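Local structure of galactose-1-phosphate uridylyltransferase (6K9Z) at residues V81-H86 / L136-S141; V88-D93 / F124-G129. The protein probably transfers a uridylyl group between UDP-glucose and a hexose 1-phosphate such as galactose 1-phosphate, and binds zinc and a uridine nucleotide. The protein carries 1 engineered substitution. All blocks are in the same frame, centred on the assembly; numbering follows the deposited sequence.

Contact 1 joins the end of strand 76-81 and the loop after it to the loop leading into strand 140-146 and that strand's start; contact 2 joins the same connection to the neighbouring strand 121-128. Their centres lie about 8 Å apart. Contact 1 buries 527 Å² against 232 Å² for contact 2. Both are largely buried, with the exposed Thr137 and Asp89 among their touching residues. Their chemistry differs with place: contact 1 is built on zinc ligation and directed hydrogen bonds beside the nucleotide, whereas contact 2, nearer the chain's centre, relies on ion pairs and one water. A salt bridge couples them, Glu82 OE1 meeting Arg126 NH2 at 2.6 Å.

Contact 1 (V81-H86 / L136-S141); sequences VETPQH and LTHPFS. Engineered in segment 136-141: Phe140 (natural residue His). With ZN (zinc ion), chain C; UDP (uridine-5'-diphosphate), chain G.
His138 and His86 share a zinc ion, their ring planes 83° apart. Each uses ND1: the metal lies 2.1 Å from His138 ND1 and 1.9 Å from His86 ND1. His138 can be traced outward from CB, which sits beside the zinc-bound His86 ND1. CG is turned anti to the backbone N (chi1 -160°), directing the ring at segment 81-86. ND1 takes the metal, while His138 CE1 has Pro84 O near the ring plane at 3.5 Å. At the tip, His138 NE2 donates to Thr83 O over 2.7 Å, nearly straight at 167° and in the ring plane. His138 CD2 lies 3.7 Å from Val81 CG1. The in-plane bond and the metal together fix the ring's rotation, and Gln85 O, buried and without a hydrogen-bonding partner in the model, lies over one face of the His138 ring, toward its rim. An ST turn, Thr83 OG1 accepting from Gln85 N, shapes this loop.

His86 NE2 donates to Thr137 OG1 at 2.7 Å, a more bent bond tilted from the imidazole plane. Farther along, Glu82 N makes a weak bond to Pro139 O at 3.3 Å, and the Glu82 carboxylate runs beside the Phe140 backbone. Ser141 OG donates to the anti side of Glu82 OE2 at 2.9 Å, while OE1 forms a salt bridge with Arg126. Shortening Glu82 to an alanine would probably leave the buried Ser141 hydroxyl without this acceptor and Arg126 without this counter-charge.

Val81 and Phe140 form an antiparallel non-hydrogen-bonded pair, and Leu136 CD1 touches the uracil of UDP. Completed by Cys30 and Cys33, the Cys2His2 zinc site shares His138 with the family's His-Pro-His motif, whose second histidine, probably the uridylylated one, is replaced here by the engineered Phe140.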
ATOM      1  N   VAL A  81      16.417  11.849  14.984  1.00 20.20           N
ATOM      2  CA  VAL A  81      17.832  11.567  14.642  1.00 21.31           C
ATOM      3  C   VAL A  81      18.310  10.610  15.717  1.00 21.64           C
ATOM      4  O   VAL A  81      18.455  11.028  16.887  1.00 22.10           O
ATOM      5  CB  VAL A  81      18.686  12.827  14.506  1.00 22.01           C
ATOM      6  CG1 VAL A  81      20.043  12.507  13.903  1.00 23.00           C
ATOM      7  CG2 VAL A  81      17.992  13.920  13.733  1.00 22.02           C
ATOM      8  N   GLU A  82      18.585   9.383  15.308  1.00 21.29           N
ATOM      9  CA  GLU A  82      18.729   8.210  16.190  1.00 21.53           C
ATOM     10  C   GLU A  82      20.106   8.113  16.856  1.00 22.64           C
ATOM     11  O   GLU A  82      20.206   7.349  17.802  1.00 22.62           O
ATOM     12  CB  GLU A  82      18.422   6.968  15.383  1.00 21.33           C
ATOM     13  CG  GLU A  82      16.950   6.869  15.040  1.00 20.88           C
ATOM     14  CD  GLU A  82      16.669   5.749  14.040  1.00 21.76           C
ATOM     15  OE1 GLU A  82      17.663   5.190  13.517  1.00 23.30           O
ATOM     16  OE2 GLU A  82      15.492   5.340  13.931  1.00 21.13           O
ATOM     17  N   THR A  83      21.104   8.816  16.329  1.00 23.44           N
ATOM     18  CA  THR A  83      22.522   8.771  16.786  1.00 24.87           C
ATOM     19  C   THR A  83      23.215   9.955  16.150  1.00 25.61           C
ATOM     20  O   THR A  83      22.840  10.339  15.044  1.00 25.65           O
ATOM     21  CB  THR A  83      23.216   7.468  16.346  1.00 25.25           C
ATOM     22  OG1 THR A  83      24.606   7.558  16.619  1.00 26.51           O
ATOM     23  CG2 THR A  83      23.054   7.208  14.853  1.00 25.67           C
ATOM     24  N   PRO A  84      24.233  10.554  16.800  1.00 27.01           N
ATOM     25  CA  PRO A  84      25.070  11.565  16.169  1.00 28.96           C
ATOM     26  C   PRO A  84      25.994  10.972  15.077  1.00 30.44           C
ATOM     27  O   PRO A  84      26.450  11.699  14.251  1.00 30.83           O
ATOM     28  CB  PRO A  84      25.842  12.153  17.386  1.00 29.92           C
ATOM     29  CG  PRO A  84      25.860  11.067  18.432  1.00 29.57           C
ATOM     30  CD  PRO A  84      24.593  10.294  18.211  1.00 27.79           C
ATOM     31  N   GLN A  85      26.185   9.648  15.097  1.00 31.69           N
ATOM     32  CA  GLN A  85      27.098   8.964  14.139  1.00 34.34           C
ATOM     33  C   GLN A  85      26.392   8.715  12.802  1.00 33.50           C
ATOM     34  O   GLN A  85      25.369   8.012  12.788  1.00 31.73           O
ATOM     35  CB  GLN A  85      27.573   7.633  14.725  1.00 36.78           C
ATOM     36  CG  GLN A  85      28.534   7.785  15.895  1.00 41.35           C
ATOM     37  CD  GLN A  85      29.009   6.453  16.419  1.00 44.76           C
ATOM     38  OE1 GLN A  85      29.982   6.367  17.163  1.00 51.81           O
ATOM     39  NE2 GLN A  85      28.322   5.392  16.031  1.00 45.16           N
ATOM     40  N   HIS A  86      26.913   9.318  11.731  1.00 34.46           N
ATOM     41  CA  HIS A  86      26.359   9.167  10.359  1.00 35.11           C
ATOM     42  C   HIS A  86      26.586   7.768   9.773  1.00 36.69           C
ATOM     43  O   HIS A  86      25.655   7.250   9.135  1.00 35.77           O
ATOM     44  CB  HIS A  86      26.945  10.236   9.432  1.00 36.18           C
ATOM     45  CG  HIS A  86      26.255  10.319   8.116  1.00 35.66           C
ATOM     46  ND1 HIS A  86      25.326  11.297   7.836  1.00 35.81           N
ATOM     47  CD2 HIS A  86      26.349   9.555   7.007  1.00 37.12           C
ATOM     48  CE1 HIS A  86      24.881  11.136   6.608  1.00 35.67           C
ATOM     49  NE2 HIS A  86      25.492  10.073   6.080  1.00 36.63           N
ATOM     50  N   LEU A 136      18.631   9.819   2.243  1.00 32.73           N
ATOM     51  CA  LEU A 136      19.519  10.295   3.343  1.00 33.79           C
ATOM     52  C   LEU A 136      20.070   9.065   4.094  1.00 32.90           C
ATOM     53  O   LEU A 136      19.283   8.216   4.494  1.00 31.66           O
ATOM     54  CB  LEU A 136      18.735  11.219   4.283  1.00 35.09           C
ATOM     55  CG  LEU A 136      18.279  12.561   3.715  1.00 37.67           C
ATOM     56  CD1 LEU A 136      17.262  13.185   4.646  1.00 39.37           C
ATOM     57  CD2 LEU A 136      19.435  13.526   3.492  1.00 40.40           C
ATOM     58  N   THR A 137      21.377   8.991   4.334  1.00 33.40           N
ATOM     59  CA  THR A 137      22.059   7.774   4.862  1.00 34.65           C
ATOM     60  C   THR A 137      22.161   7.829   6.402  1.00 32.55           C
ATOM     61  O   THR A 137      22.357   6.772   7.052  1.00 35.78           O
ATOM     62  CB  THR A 137      23.384   7.579   4.117  1.00 37.56           C
ATOM     63  OG1 THR A 137      24.198   8.766   4.091  1.00 40.93           O
ATOM     64  CG2 THR A 137      23.115   7.180   2.677  1.00 39.28           C
ATOM     65  N   HIS A 138      21.951   8.994   7.010  1.00 29.14           N
ATOM     66  CA  HIS A 138      22.008   9.123   8.491  1.00 25.76           C
ATOM     67  C   HIS A 138      20.834   8.369   9.085  1.00 24.07           C
ATOM     68  O   HIS A 138      19.723   8.525   8.577  1.00 22.43           O
ATOM     69  CB  HIS A 138      22.009  10.611   8.879  1.00 25.61           C
ATOM     70  CG  HIS A 138      22.538  10.866  10.255  1.00 24.75           C
ATOM     71  ND1 HIS A 138      23.701  11.521  10.495  1.00 24.40           N
ATOM     72  CD2 HIS A 138      22.030  10.524  11.447  1.00 22.93           C
ATOM     73  CE1 HIS A 138      23.902  11.619  11.800  1.00 24.76           C
ATOM     74  NE2 HIS A 138      22.887  10.971  12.427  1.00 23.07           N
ATOM     75  N   PRO A 139      21.055   7.523  10.132  1.00 22.93           N
ATOM     76  CA  PRO A 139      19.978   6.787  10.780  1.00 21.85           C
ATOM     77  C   PRO A 139      18.947   7.755  11.363  1.00 21.07           C
ATOM     78  O   PRO A 139      19.292   8.604  12.175  1.00 21.15           O
ATOM     79  CB  PRO A 139      20.648   6.038  11.929  1.00 22.12           C
ATOM     80  CG  PRO A 139      22.050   5.874  11.459  1.00 23.46           C
ATOM     81  CD  PRO A 139      22.354   7.173  10.737  1.00 23.91           C
ATOM     82  N   PHE A 140      17.698   7.571  10.962  1.00 20.18           N
ATOM     83  CA  PHE A 140      16.576   8.405  11.461  1.00 19.71           C
ATOM     84  C   PHE A 140      15.267   7.639  11.284  1.00 19.18           C
ATOM     85  O   PHE A 140      15.127   6.749  10.410  1.00 18.93           O
ATOM     86  CB  PHE A 140      16.504   9.777  10.787  1.00 20.46           C
ATOM     87  CG  PHE A 140      15.963   9.741   9.387  1.00 21.21           C
ATOM     88  CD1 PHE A 140      16.798   9.435   8.331  1.00 22.80           C
ATOM     89  CD2 PHE A 140      14.630   9.974   9.121  1.00 20.61           C
ATOM     90  CE1 PHE A 140      16.313   9.371   7.036  1.00 23.48           C
ATOM     91  CE2 PHE A 140      14.136   9.901   7.824  1.00 21.17           C
ATOM     92  CZ  PHE A 140      14.975   9.589   6.790  1.00 22.74           C
ATOM     93  N   SER A 141      14.302   8.097  12.056  1.00 18.45           N
ATOM     94  CA  SER A 141      12.885   7.687  11.966  1.00 17.73           C
ATOM     95  C   SER A 141      12.008   8.958  11.967  1.00 16.86           C
ATOM     96  O   SER A 141      12.533  10.050  12.069  1.00 16.42           O
ATOM     97  CB  SER A 141      12.563   6.673  13.065  1.00 17.91           C
ATOM     98  OG  SER A 141      13.169   6.984  14.297  1.00 21.19           O
TER
HETATM   99 ZN    ZN C 401      24.691  12.684   9.027  1.00 24.16          ZN
HETATM  100  N1  UDP G 405      14.207  15.926   5.929  1.00 50.53           N
HETATM  101  C2  UDP G 405      14.335  17.055   6.748  1.00 52.26           C
HETATM  102  N3  UDP G 405      15.263  17.977   6.508  1.00 57.61           N
HETATM  103  C4  UDP G 405      16.048  17.846   5.460  1.00 56.78           C
HETATM  104  C5  UDP G 405      15.947  16.778   4.612  1.00 54.31           C
HETATM  105  C6  UDP G 405      14.991  15.829   4.877  1.00 53.88           C
HETATM  106  O2  UDP G 405      13.663  17.241   7.721  1.00 48.25           O
HETATM  107  O4  UDP G 405      16.902  18.685   5.243  1.00 61.04           O
HETATM  108  C1' UDP G 405      13.184  14.912   6.097  1.00 47.06           C
HETATM  109  C2' UDP G 405      12.391  15.076   4.800  1.00 46.67           C
HETATM  110  O2' UDP G 405      11.669  16.271   4.599  1.00 41.24           O
HETATM  111  C3' UDP G 405      11.493  13.879   4.802  1.00 40.06           C
HETATM  112  C4' UDP G 405      12.376  12.846   5.354  1.00 46.27           C
HETATM  113  O4' UDP G 405      13.502  13.541   5.906  1.00 46.95           O
HETATM  114  O3' UDP G 405      10.327  14.018   5.542  1.00 40.37           O
HETATM  115  C5' UDP G 405      12.537  12.052   4.071  1.00 54.67           C
HETATM  116  O5' UDP G 405      11.278  11.485   3.624  1.00 63.43           O
HETATM  117  PA  UDP G 405       9.940  12.108   2.886  1.00 71.02           P
HETATM  118  O1A UDP G 405      10.252  13.206   1.893  1.00 68.71           O
HETATM  119  O2A UDP G 405       9.395  10.947   2.117  1.00 62.26           O
HETATM  120  O3A UDP G 405       8.944  12.566   4.096  1.00 38.42           O
HETATM  121  PB  UDP G 405       7.688  13.477   4.207  1.00 21.82           P
HETATM  122  O1B UDP G 405       8.249  14.704   3.831  1.00 41.19           O
HETATM  123  O2B UDP G 405       7.192  13.412   5.590  1.00 24.22           O
HETATM  124  O3B UDP G 405       6.755  13.043   3.238  1.00 35.69           O

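Contact 2 (V88-D93 / F124-G129); sequences VDDLSD and FFRNKG
Lys128 NZ donates to Asp89 OD2 at 3.0 Å, meeting the syn side of the carboxylate about 20° from its plane, in a salt bridge. A bend in the lysine at its second torsion (chi2 -85°) carries the ammonium across to the aspartate. Beside it, Asp90 OD1 and Arg126 NH1 form a looser ion pair at 3.5 Å: the oxygen lies well out of the guanidinium plane, so the attraction is of charge without a directed N-H. Leu91 CB sits over the centre of one guanidinium face, 3.9 Å from Arg126 CZ, while Lys128 CG lies at its edge.

Also in the guanidinium plane, water 1 accepts from Arg126 NH2 at 2.8 Å and donates to Asp89 O. One step outward, an Asx turn positions Asp90: its OD2 accepts from Ser92 N and, at 2.7 Å, from Ser92 OG, while OD1 is hydrogen-bonded to Tyr247 OH. Glu82 forms a salt bridge with Arg126 NH2.

With Asp90 OD1 well out of the guanidinium plane and Glu82 bonded to NH2, the two carboxylates of the loop probably offset the buried positive charge of Arg126.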
ATOM      1  N   VAL A  88      26.371   4.512  10.291  1.00 39.32           N
ATOM      2  CA  VAL A  88      25.791   3.289  10.911  1.00 36.99           C
ATOM      3  C   VAL A  88      24.794   2.821   9.860  1.00 35.89           C
ATOM      4  O   VAL A  88      24.034   3.684   9.439  1.00 35.44           O
ATOM      5  CB  VAL A  88      25.142   3.661  12.262  1.00 35.96           C
ATOM      6  CG1 VAL A  88      24.257   2.568  12.842  1.00 35.04           C
ATOM      7  CG2 VAL A  88      26.208   4.062  13.264  1.00 36.94           C
ATOM      8  N   ASP A  89      24.836   1.572   9.387  1.00 36.24           N
ATOM      9  CA  ASP A  89      23.874   1.114   8.346  1.00 35.90           C
ATOM     10  C   ASP A  89      22.450   1.120   8.908  1.00 33.51           C
ATOM     11  O   ASP A  89      21.530   1.641   8.197  1.00 32.88           O
ATOM     12  CB  ASP A  89      24.184  -0.274   7.785  1.00 39.16           C
ATOM     13  CG  ASP A  89      23.112  -0.737   6.788  1.00 40.59           C
ATOM     14  OD1 ASP A  89      23.046  -0.167   5.663  1.00 41.52           O
ATOM     15  OD2 ASP A  89      22.315  -1.655   7.140  1.00 40.53           O
ATOM     16  N   ASP A  90      22.244   0.583  10.129  1.00 30.88           N
ATOM     17  CA  ASP A  90      20.868   0.264  10.623  1.00 29.06           C
ATOM     18  C   ASP A  90      20.702   0.622  12.111  1.00 27.85           C
ATOM     19  O   ASP A  90      21.685   0.623  12.857  1.00 27.94           O
ATOM     20  CB  ASP A  90      20.531  -1.220  10.377  1.00 29.71           C
ATOM     21  CG  ASP A  90      19.073  -1.523  10.682  1.00 29.02           C
ATOM     22  OD1 ASP A  90      18.214  -0.635  10.390  1.00 28.59           O
ATOM     23  OD2 ASP A  90      18.796  -2.575  11.289  1.00 29.45           O
ATOM     24  N   LEU A  91      19.468   0.793  12.548  1.00 27.31           N
ATOM     25  CA  LEU A  91      19.088   0.872  13.981  1.00 26.88           C
ATOM     26  C   LEU A  91      19.719  -0.300  14.729  1.00 28.18           C
ATOM     27  O   LEU A  91      20.266  -0.114  15.822  1.00 28.02           O
ATOM     28  CB  LEU A  91      17.568   0.835  14.053  1.00 26.43           C
ATOM     29  CG  LEU A  91      16.961   0.962  15.436  1.00 26.34           C
ATOM     30  CD1 LEU A  91      17.320   2.303  16.068  1.00 25.66           C
ATOM     31  CD2 LEU A  91      15.454   0.803  15.298  1.00 26.77           C
ATOM     32  N   SER A  92      19.701  -1.497  14.135  1.00 22.84           N
ATOM     33  CA  SER A  92      20.197  -2.734  14.794  1.00 23.12           C
ATOM     34  C   SER A  92      21.707  -2.704  15.015  1.00 23.65           C
ATOM     35  O   SER A  92      22.200  -3.510  15.840  1.00 23.96           O
ATOM     36  CB  SER A  92      19.769  -3.984  14.037  1.00 24.19           C
ATOM     37  OG  SER A  92      20.433  -4.130  12.795  1.00 25.36           O
ATOM     38  N   ASP A  93      22.443  -1.785  14.383  1.00 23.53           N
ATOM     39  CA  ASP A  93      23.914  -1.677  14.602  1.00 24.76           C
ATOM     40  C   ASP A  93      24.224  -0.823  15.830  1.00 24.26           C
ATOM     41  O   ASP A  93      25.368  -0.843  16.287  1.00 24.91           O
ATOM     42  CB  ASP A  93      24.600  -1.148  13.355  1.00 25.87           C
ATOM     43  CG  ASP A  93      24.429  -2.102  12.196  1.00 26.85           C
ATOM     44  OD1 ASP A  93      24.913  -3.243  12.319  1.00 28.48           O
ATOM     45  OD2 ASP A  93      23.833  -1.712  11.172  1.00 28.10           O
ATOM     46  N   PHE A 124       4.597   6.778  14.828  1.00 15.15           N
ATOM     47  CA  PHE A 124       6.067   6.575  14.737  1.00 15.45           C
ATOM     48  C   PHE A 124       6.349   5.542  13.642  1.00 14.15           C
ATOM     49  O   PHE A 124       5.740   4.449  13.691  1.00 12.83           O
ATOM     50  CB  PHE A 124       6.564   6.100  16.103  1.00 16.95           C
ATOM     51  CG  PHE A 124       8.016   5.753  16.162  1.00 19.71           C
ATOM     52  CD1 PHE A 124       8.966   6.684  15.868  1.00 19.89           C
ATOM     53  CD2 PHE A 124       8.442   4.527  16.642  1.00 25.75           C
ATOM     54  CE1 PHE A 124      10.303   6.377  15.888  1.00 21.68           C
ATOM     55  CE2 PHE A 124       9.802   4.224  16.715  1.00 27.53           C
ATOM     56  CZ  PHE A 124      10.735   5.154  16.322  1.00 25.88           C
ATOM     57  N   PHE A 125       7.233   5.848  12.699  1.00 13.86           N
ATOM     58  CA  PHE A 125       7.566   4.901  11.617  1.00 13.95           C
ATOM     59  C   PHE A 125       9.010   5.093  11.198  1.00 14.36           C
ATOM     60  O   PHE A 125       9.615   6.104  11.531  1.00 14.31           O
ATOM     61  CB  PHE A 125       6.602   4.985  10.434  1.00 14.32           C
ATOM     62  CG  PHE A 125       6.613   6.276   9.683  1.00 14.80           C
ATOM     63  CD1 PHE A 125       5.890   7.360  10.151  1.00 15.54           C
ATOM     64  CD2 PHE A 125       7.371   6.413   8.528  1.00 15.12           C
ATOM     65  CE1 PHE A 125       5.865   8.545   9.432  1.00 15.67           C
ATOM     66  CE2 PHE A 125       7.383   7.604   7.833  1.00 16.13           C
ATOM     67  CZ  PHE A 125       6.641   8.680   8.281  1.00 16.19           C
ATOM     68  N   ARG A 126       9.535   4.074  10.505  1.00 14.85           N
ATOM     69  CA  ARG A 126      10.920   4.116  10.058  1.00 16.11           C
ATOM     70  C   ARG A 126      10.948   3.483   8.681  1.00 16.23           C
ATOM     71  O   ARG A 126      10.473   2.371   8.542  1.00 15.38           O
ATOM     72  CB  ARG A 126      11.827   3.418  11.062  1.00 17.01           C
ATOM     73  CG  ARG A 126      13.325   3.615  10.802  1.00 18.77           C
ATOM     74  CD  ARG A 126      14.182   2.867  11.858  1.00 18.83           C
ATOM     75  NE  ARG A 126      15.505   3.442  11.964  1.00 19.71           N
ATOM     76  CZ  ARG A 126      16.537   3.176  11.142  1.00 21.49           C
ATOM     77  NH1 ARG A 126      16.410   2.296  10.149  1.00 21.64           N
ATOM     78  NH2 ARG A 126      17.675   3.856  11.255  1.00 21.12           N
ATOM     79  N   ASN A 127      11.559   4.177   7.725  1.00 16.36           N
ATOM     80  CA  ASN A 127      11.843   3.596   6.392  1.00 17.44           C
ATOM     81  C   ASN A 127      13.348   3.368   6.299  1.00 17.66           C
ATOM     82  O   ASN A 127      14.099   4.277   6.657  1.00 17.14           O
ATOM     83  CB  ASN A 127      11.387   4.515   5.260  1.00 18.53           C
ATOM     84  CG  ASN A 127       9.895   4.739   5.310  1.00 19.17           C
ATOM     85  OD1 ASN A 127       9.147   3.765   5.426  1.00 19.12           O
ATOM     86  ND2 ASN A 127       9.474   5.999   5.180  1.00 19.39           N
ATOM     87  N   LYS A 128      13.775   2.198   5.773  1.00 18.33           N
ATOM     88  CA  LYS A 128      15.224   1.902   5.730  1.00 18.55           C
ATOM     89  C   LYS A 128      15.550   1.309   4.370  1.00 19.02           C
ATOM     90  O   LYS A 128      14.909   0.331   3.979  1.00 18.03           O
ATOM     91  CB  LYS A 128      15.584   0.929   6.863  1.00 19.51           C
ATOM     92  CG  LYS A 128      17.073   0.707   7.028  1.00 21.75           C
ATOM     93  CD  LYS A 128      17.682  -0.367   6.137  1.00 24.05           C
ATOM     94  CE  LYS A 128      19.134  -0.631   6.490  1.00 26.37           C
ATOM     95  NZ  LYS A 128      19.606  -1.908   5.899  1.00 29.73           N
ATOM     96  N   GLY A 129      16.476   1.928   3.657  1.00 20.15           N
ATOM     97  CA  GLY A 129      16.992   1.364   2.408  1.00 22.30           C
ATOM     98  C   GLY A 129      16.809   2.306   1.229  1.00 23.99           C
ATOM     99  O   GLY A 129      15.702   2.806   0.979  1.00 23.83           O
TER
HETATM  100  O   HOH W   1      19.232   3.032   9.015  1.00 25.68           O